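Local coordinates for protein caspase Nc subunit 1 (Drosophila melanogaster, PDB 2FP3) that acts as the cysteine protease domain of an initiator caspase, helping to start the proteolytic cascade that executes apoptosis, at residues 68-80 and 136-150. The protein carries 2 engineered substitutions. Sequence-based numbering, arbitrary orientation.
Engineered in segment 136-150: Arg150 (natural residue Cys).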
loop_
_atom_site.group_PDB
_atom_site.type_symbol
_atom_site.label_atom_id
_atom_site.label_comp_id
_atom_site.label_asym_id
_atom_site.label_seq_id
_atom_site.Cartn_x
_atom_site.Cartn_y
_atom_site.Cartn_z
ATOM N N ASN A 68 -1.450 8.594 6.504
ATOM C CA ASN A 68 -2.850 8.548 6.912
ATOM C C ASN A 68 -3.358 9.962 7.226
ATOM O O ASN A 68 -3.132 10.481 8.322
ATOM C CB ASN A 68 -2.997 7.659 8.153
ATOM C CG ASN A 68 -4.400 7.098 8.315
ATOM O OD1 ASN A 68 -5.340 7.535 7.651
ATOM N ND2 ASN A 68 -4.548 6.126 9.211
ATOM N N ILE A 69 -4.028 10.582 6.258
ATOM C CA ILE A 69 -4.576 11.931 6.424
ATOM C C ILE A 69 -5.964 11.812 7.055
ATOM O O ILE A 69 -6.833 11.119 6.523
ATOM C CB ILE A 69 -4.713 12.640 5.060
ATOM C CG1 ILE A 69 -3.362 12.649 4.343
ATOM C CG2 ILE A 69 -5.227 14.055 5.251
ATOM C CD1 ILE A 69 -3.407 13.267 2.966
ATOM N N MET A 70 -6.189 12.487 8.176
ATOM C CA MET A 70 -7.489 12.372 8.819
ATOM C C MET A 70 -8.143 13.666 9.273
ATOM O O MET A 70 -9.131 13.637 10.000
ATOM C CB MET A 70 -7.391 11.401 9.993
ATOM C CG MET A 70 -6.271 11.709 10.958
ATOM S SD MET A 70 -6.062 10.362 12.124
ATOM C CE MET A 70 -7.436 10.682 13.238
ATOM N N ASP A 71 -7.606 14.799 8.837
ATOM C CA ASP A 71 -8.176 16.090 9.206
ATOM C C ASP A 71 -8.307 16.980 7.982
ATOM O O ASP A 71 -7.369 17.124 7.197
ATOM C CB ASP A 71 -7.315 16.777 10.269
ATOM C CG ASP A 71 -7.528 16.195 11.659
ATOM O OD1 ASP A 71 -6.763 16.560 12.575
ATOM O OD2 ASP A 71 -8.459 15.382 11.843
ATOM N N TYR A 72 -9.483 17.579 7.829
ATOM C CA TYR A 72 -9.762 18.437 6.689
ATOM C C TYR A 72 -10.379 19.772 7.126
ATOM O O TYR A 72 -10.603 19.986 8.320
ATOM C CB TYR A 72 -10.686 17.679 5.731
ATOM C CG TYR A 72 -10.097 16.359 5.289
ATOM C CD1 TYR A 72 -10.255 15.206 6.060
ATOM C CD2 TYR A 72 -9.314 16.279 4.135
ATOM C CE1 TYR A 72 -9.640 14.005 5.693
ATOM C CE2 TYR A 72 -8.697 15.087 3.760
ATOM C CZ TYR A 72 -8.862 13.957 4.542
ATOM O OH TYR A 72 -8.240 12.785 4.175
ATOM N N PRO A 73 -10.650 20.687 6.167
ATOM C CA PRO A 73 -11.239 22.002 6.427
ATOM C C PRO A 73 -12.000 22.141 7.737
ATOM O O PRO A 73 -11.776 23.090 8.488
ATOM C CB PRO A 73 -12.120 22.205 5.210
ATOM C CG PRO A 73 -11.210 21.728 4.128
ATOM C CD PRO A 73 -10.555 20.470 4.710
ATOM N N ASP A 74 -12.900 21.204 8.013
ATOM C CA ASP A 74 -13.657 21.247 9.255
ATOM C C ASP A 74 -13.820 19.853 9.848
ATOM O O ASP A 74 -13.771 18.853 9.128
ATOM C CB ASP A 74 -15.030 21.879 9.022
ATOM C CG ASP A 74 -15.778 22.136 10.318
ATOM O OD1 ASP A 74 -15.235 22.857 11.184
ATOM O OD2 ASP A 74 -16.906 21.620 10.469
ATOM N N GLN A 75 -14.013 19.797 11.163
ATOM C CA GLN A 75 -14.178 18.534 11.876
ATOM C C GLN A 75 -15.440 17.802 11.433
ATOM O O GLN A 75 -16.162 17.234 12.254
ATOM C CB GLN A 75 -14.234 18.786 13.386
ATOM N NE2 GLN A 75 -12.151 19.169 16.168
ATOM N N ASN A 76 -15.699 17.822 10.130
ATOM C CA ASN A 76 -16.865 17.164 9.563
ATOM C C ASN A 76 -16.451 15.892 8.833
ATOM O O ASN A 76 -16.985 14.814 9.094
ATOM C CB ASN A 76 -17.582 18.106 8.593
ATOM C CG ASN A 76 -18.776 17.456 7.922
ATOM O OD1 ASN A 76 -18.634 16.487 7.175
ATOM N ND2 ASN A 76 -19.964 17.985 8.188
ATOM N N ARG A 77 -15.496 16.026 7.919
ATOM C CA ARG A 77 -15.018 14.884 7.153
ATOM C C ARG A 77 -13.955 14.115 7.928
ATOM O O ARG A 77 -13.281 13.243 7.378
ATOM C CB ARG A 77 -14.439 15.347 5.815
ATOM C CG ARG A 77 -15.360 16.249 5.013
ATOM C CD ARG A 77 -14.903 16.350 3.569
ATOM N NE ARG A 77 -15.052 15.074 2.874
ATOM C CZ ARG A 77 -14.761 14.880 1.591
ATOM N NH1 ARG A 77 -14.300 15.884 0.857
ATOM N NH2 ARG A 77 -14.936 13.684 1.042
ATOM N N ARG A 78 -13.809 14.444 9.207
ATOM C CA ARG A 78 -12.829 13.787 10.062
ATOM C C ARG A 78 -12.981 12.270 10.018
ATOM O O ARG A 78 -13.951 11.724 10.539
ATOM C CB ARG A 78 -12.986 14.272 11.503
ATOM C CG ARG A 78 -12.074 13.569 12.491
ATOM C CD ARG A 78 -12.329 14.047 13.907
ATOM N NE ARG A 78 -11.484 13.357 14.876
ATOM C CZ ARG A 78 -11.509 13.591 16.183
ATOM N NH1 ARG A 78 -12.336 14.501 16.680
ATOM N NH2 ARG A 78 -10.706 12.918 16.995
ATOM N N ARG A 79 -12.016 11.596 9.399
ATOM C CA ARG A 79 -12.039 10.141 9.292
ATOM C C ARG A 79 -11.765 9.479 10.638
ATOM O O ARG A 79 -10.626 9.131 10.948
ATOM C CB ARG A 79 -10.999 9.666 8.273
ATOM C CG ARG A 79 -11.365 9.939 6.821
ATOM C CD ARG A 79 -10.243 9.516 5.879
ATOM N NE ARG A 79 -9.782 8.159 6.163
ATOM C CZ ARG A 79 -8.522 7.847 6.447
ATOM N NH1 ARG A 79 -7.595 8.793 6.477
ATOM N NH2 ARG A 79 -8.193 6.591 6.723
ATOM N N ILE A 80 -12.815 9.309 11.436
ATOM C CA ILE A 80 -12.680 8.687 12.747
ATOM C C ILE A 80 -12.499 7.181 12.595
ATOM O O ILE A 80 -13.265 6.521 11.893
ATOM C CB ILE A 80 -13.915 8.978 13.631
ATOM C CG1 ILE A 80 -14.009 10.484 13.897
ATOM C CG2 ILE A 80 -13.817 8.202 14.943
ATOM C CD1 ILE A 80 -15.158 10.889 14.795
ATOM N N THR A 136 -6.675 8.635 2.426
ATOM C CA THR A 136 -7.318 9.944 2.449
ATOM C C THR A 136 -8.643 9.870 1.684
ATOM O O THR A 136 -9.157 8.785 1.426
ATOM C CB THR A 136 -6.419 10.993 1.782
ATOM O OG1 THR A 136 -7.056 12.277 1.822
ATOM C CG2 THR A 136 -6.162 10.607 0.342
ATOM N N HIS A 137 -9.195 11.027 1.333
ATOM C CA HIS A 137 -10.441 11.083 0.580
ATOM C C HIS A 137 -10.105 11.258 -0.901
ATOM O O HIS A 137 -9.137 11.939 -1.249
ATOM C CB HIS A 137 -11.302 12.257 1.053
ATOM C CG HIS A 137 -11.825 12.104 2.448
ATOM N ND1 HIS A 137 -12.485 10.972 2.876
ATOM C CD2 HIS A 137 -11.826 12.957 3.500
ATOM C CE1 HIS A 137 -12.871 11.136 4.129
ATOM N NE2 HIS A 137 -12.483 12.332 4.531
ATOM N N GLY A 138 -10.905 10.642 -1.766
ATOM C CA GLY A 138 -10.669 10.744 -3.197
ATOM C C GLY A 138 -11.859 11.282 -3.968
ATOM O O GLY A 138 -13.011 10.989 -3.643
ATOM N N ASN A 139 -11.581 12.065 -5.004
ATOM C CA ASN A 139 -12.632 12.660 -5.821
ATOM C C ASN A 139 -12.462 12.253 -7.289
ATOM O O ASN A 139 -11.345 12.001 -7.745
ATOM C CB ASN A 139 -12.584 14.184 -5.670
ATOM C CG ASN A 139 -13.854 14.860 -6.140
ATOM O OD1 ASN A 139 -14.959 14.439 -5.796
ATOM N ND2 ASN A 139 -13.704 15.927 -6.916
ATOM N N SER A 140 -13.572 12.188 -8.024
ATOM C CA SER A 140 -13.544 11.795 -9.433
ATOM C C SER A 140 -13.928 12.922 -10.390
ATOM O O SER A 140 -14.882 12.794 -11.157
ATOM C CB SER A 140 -14.482 10.605 -9.659
ATOM O OG SER A 140 -14.176 9.535 -8.783
ATOM N N VAL A 141 -13.174 14.018 -10.349
ATOM C CA VAL A 141 -13.431 15.168 -11.216
ATOM C C VAL A 141 -13.284 14.810 -12.694
ATOM O O VAL A 141 -12.197 14.443 -13.147
ATOM C CB VAL A 141 -12.464 16.332 -10.900
ATOM C CG1 VAL A 141 -12.690 17.478 -11.871
ATOM C CG2 VAL A 141 -12.671 16.806 -9.474
ATOM N N GLU A 142 -14.379 14.926 -13.440
ATOM C CA GLU A 142 -14.376 14.617 -14.867
ATOM C C GLU A 142 -13.939 13.171 -15.071
ATOM O O GLU A 142 -14.390 12.268 -14.364
ATOM C CB GLU A 142 -13.411 15.552 -15.605
ATOM C CG GLU A 142 -13.697 17.036 -15.423
ATOM C CD GLU A 142 -14.953 17.486 -16.142
ATOM O OE1 GLU A 142 -14.986 17.408 -17.388
ATOM O OE2 GLU A 142 -15.908 17.919 -15.463
ATOM N N GLY A 143 -13.061 12.958 -16.045
ATOM C CA GLY A 143 -12.560 11.625 -16.308
ATOM C C GLY A 143 -11.295 11.396 -15.502
ATOM O O GLY A 143 -10.638 10.360 -15.634
ATOM N N LYS A 144 -10.955 12.375 -14.663
ATOM C CA LYS A 144 -9.763 12.302 -13.822
ATOM C C LYS A 144 -10.056 11.872 -12.388
ATOM O O LYS A 144 -11.188 11.954 -11.913
ATOM C CB LYS A 144 -9.035 13.651 -13.797
ATOM C CG LYS A 144 -8.268 13.983 -15.067
ATOM C CD LYS A 144 -7.318 15.149 -14.829
ATOM C CE LYS A 144 -6.536 15.509 -16.082
ATOM N NZ LYS A 144 -7.408 16.055 -17.162
ATOM N N GLU A 145 -9.010 11.421 -11.708
ATOM C CA GLU A 145 -9.103 10.967 -10.330
ATOM C C GLU A 145 -8.175 11.842 -9.490
ATOM O O GLU A 145 -7.009 12.043 -9.840
ATOM C CB GLU A 145 -8.689 9.498 -10.261
ATOM C CG GLU A 145 -8.820 8.840 -8.906
ATOM C CD GLU A 145 -8.780 7.325 -9.014
ATOM O OE1 GLU A 145 -7.900 6.804 -9.734
ATOM O OE2 GLU A 145 -9.626 6.654 -8.382
ATOM N N LYS A 146 -8.697 12.373 -8.389
ATOM C CA LYS A 146 -7.916 13.247 -7.524
ATOM C C LYS A 146 -7.799 12.749 -6.085
ATOM O O LYS A 146 -8.533 11.860 -5.657
ATOM C CB LYS A 146 -8.522 14.654 -7.532
ATOM C CG LYS A 146 -8.562 15.306 -8.911
ATOM C CD LYS A 146 -9.167 16.702 -8.847
ATOM C CE LYS A 146 -9.192 17.365 -10.216
ATOM N NZ LYS A 146 -9.796 18.725 -10.157
ATOM N N VAL A 147 -6.869 13.341 -5.342
ATOM C CA VAL A 147 -6.640 12.964 -3.954
ATOM C C VAL A 147 -6.552 14.213 -3.084
ATOM O O VAL A 147 -5.872 15.172 -3.437
ATOM C CB VAL A 147 -5.329 12.143 -3.819
ATOM C CG1 VAL A 147 -5.042 11.839 -2.372
ATOM C CG2 VAL A 147 -5.447 10.849 -4.601
ATOM N N GLU A 148 -7.250 14.193 -1.950
ATOM C CA GLU A 148 -7.262 15.320 -1.010
ATOM C C GLU A 148 -6.182 15.224 0.056
ATOM O O GLU A 148 -5.739 14.130 0.414
ATOM C CB GLU A 148 -8.590 15.399 -0.262
ATOM C CG GLU A 148 -9.734 16.083 -0.950
ATOM C CD GLU A 148 -10.830 16.417 0.040
ATOM O OE1 GLU A 148 -10.692 17.427 0.762
ATOM O OE2 GLU A 148 -11.815 15.654 0.113
ATOM N N PHE A 149 -5.792 16.380 0.585
ATOM C CA PHE A 149 -4.802 16.444 1.649
ATOM C C PHE A 149 -5.366 17.296 2.790
ATOM O O PHE A 149 -6.494 17.780 2.704
ATOM C CB PHE A 149 -3.483 17.040 1.137
ATOM C CG PHE A 149 -2.795 16.189 0.104
ATOM C CD1 PHE A 149 -2.995 16.416 -1.255
ATOM C CD2 PHE A 149 -1.975 15.134 0.491
ATOM C CE1 PHE A 149 -2.391 15.606 -2.211
ATOM C CE2 PHE A 149 -1.369 14.318 -0.460
ATOM C CZ PHE A 149 -1.577 14.554 -1.812
ATOM N N ARG A 150 -4.579 17.464 3.850
ATOM C CA ARG A 150 -4.971 18.247 5.024
ATOM C C ARG A 150 -5.533 19.630 4.683
ATOM O O ARG A 150 -6.590 20.024 5.176
ATOM C CB ARG A 150 -3.760 18.413 5.948
ATOM C CG ARG A 150 -3.987 19.347 7.123
ATOM C CD ARG A 150 -2.850 20.340 7.239
ATOM N NE ARG A 150 -2.801 20.955 8.561
ATOM C CZ ARG A 150 -1.831 21.767 8.972
ATOM N NH1 ARG A 150 -0.820 22.071 8.163
ATOM N NH2 ARG A 150 -1.863 22.266 10.199
#
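His137, the active-site histidine by similarity with other caspases, sits at the centre of this contact, gripped by the loop 68-80 that follows strand 62-68. Its NE2 donates to the backbone carbonyl Arg77 O over 3.1 Å in a nearly straight bond (168°); the oxygen lies in the imidazole plane and offers an in-plane lone pair, which fixes the rotation of the ring. Both ring faces are covered. The Arg77 guanidinium lies flat on one, with planes 10° apart, while the aliphatic part of Arg79 passes over the opposite face, its CD 4.0 Å from the ring centroid in a CH-pi contact. The bend of Arg79 at chi3 (50°) turns its guanidinium almost perpendicular to the imidazole and toward Asn68, where NH1 and NH2 both bond to OD1; Phe183 adds a cation-pi contact. Arg77 NH1 forms a 2.6 Å salt bridge with Glu148 OE2, tying the stacked guanidinium to Glu148. Tyr72 leans obliquely against His137, Tyr72 CE1 lying 3.3 Å from His137 CD2, and Tyr72 OH donates to Thr136 OG1 at 2.7 Å. That oxygen in turn donates to Glu148 O, so two successive bonds run from Tyr72 through Thr136 to the backbone of Glu148. Ile69 CD1 packs on Phe149 CD2 at 3.4 Å. The hairpin of strands 130-139 and 146-148, closed by a type II' turn, thus presents its histidine to a loop at the C-terminal end of the neighbouring parallel strand, as in the catalytic site of the caspase fold.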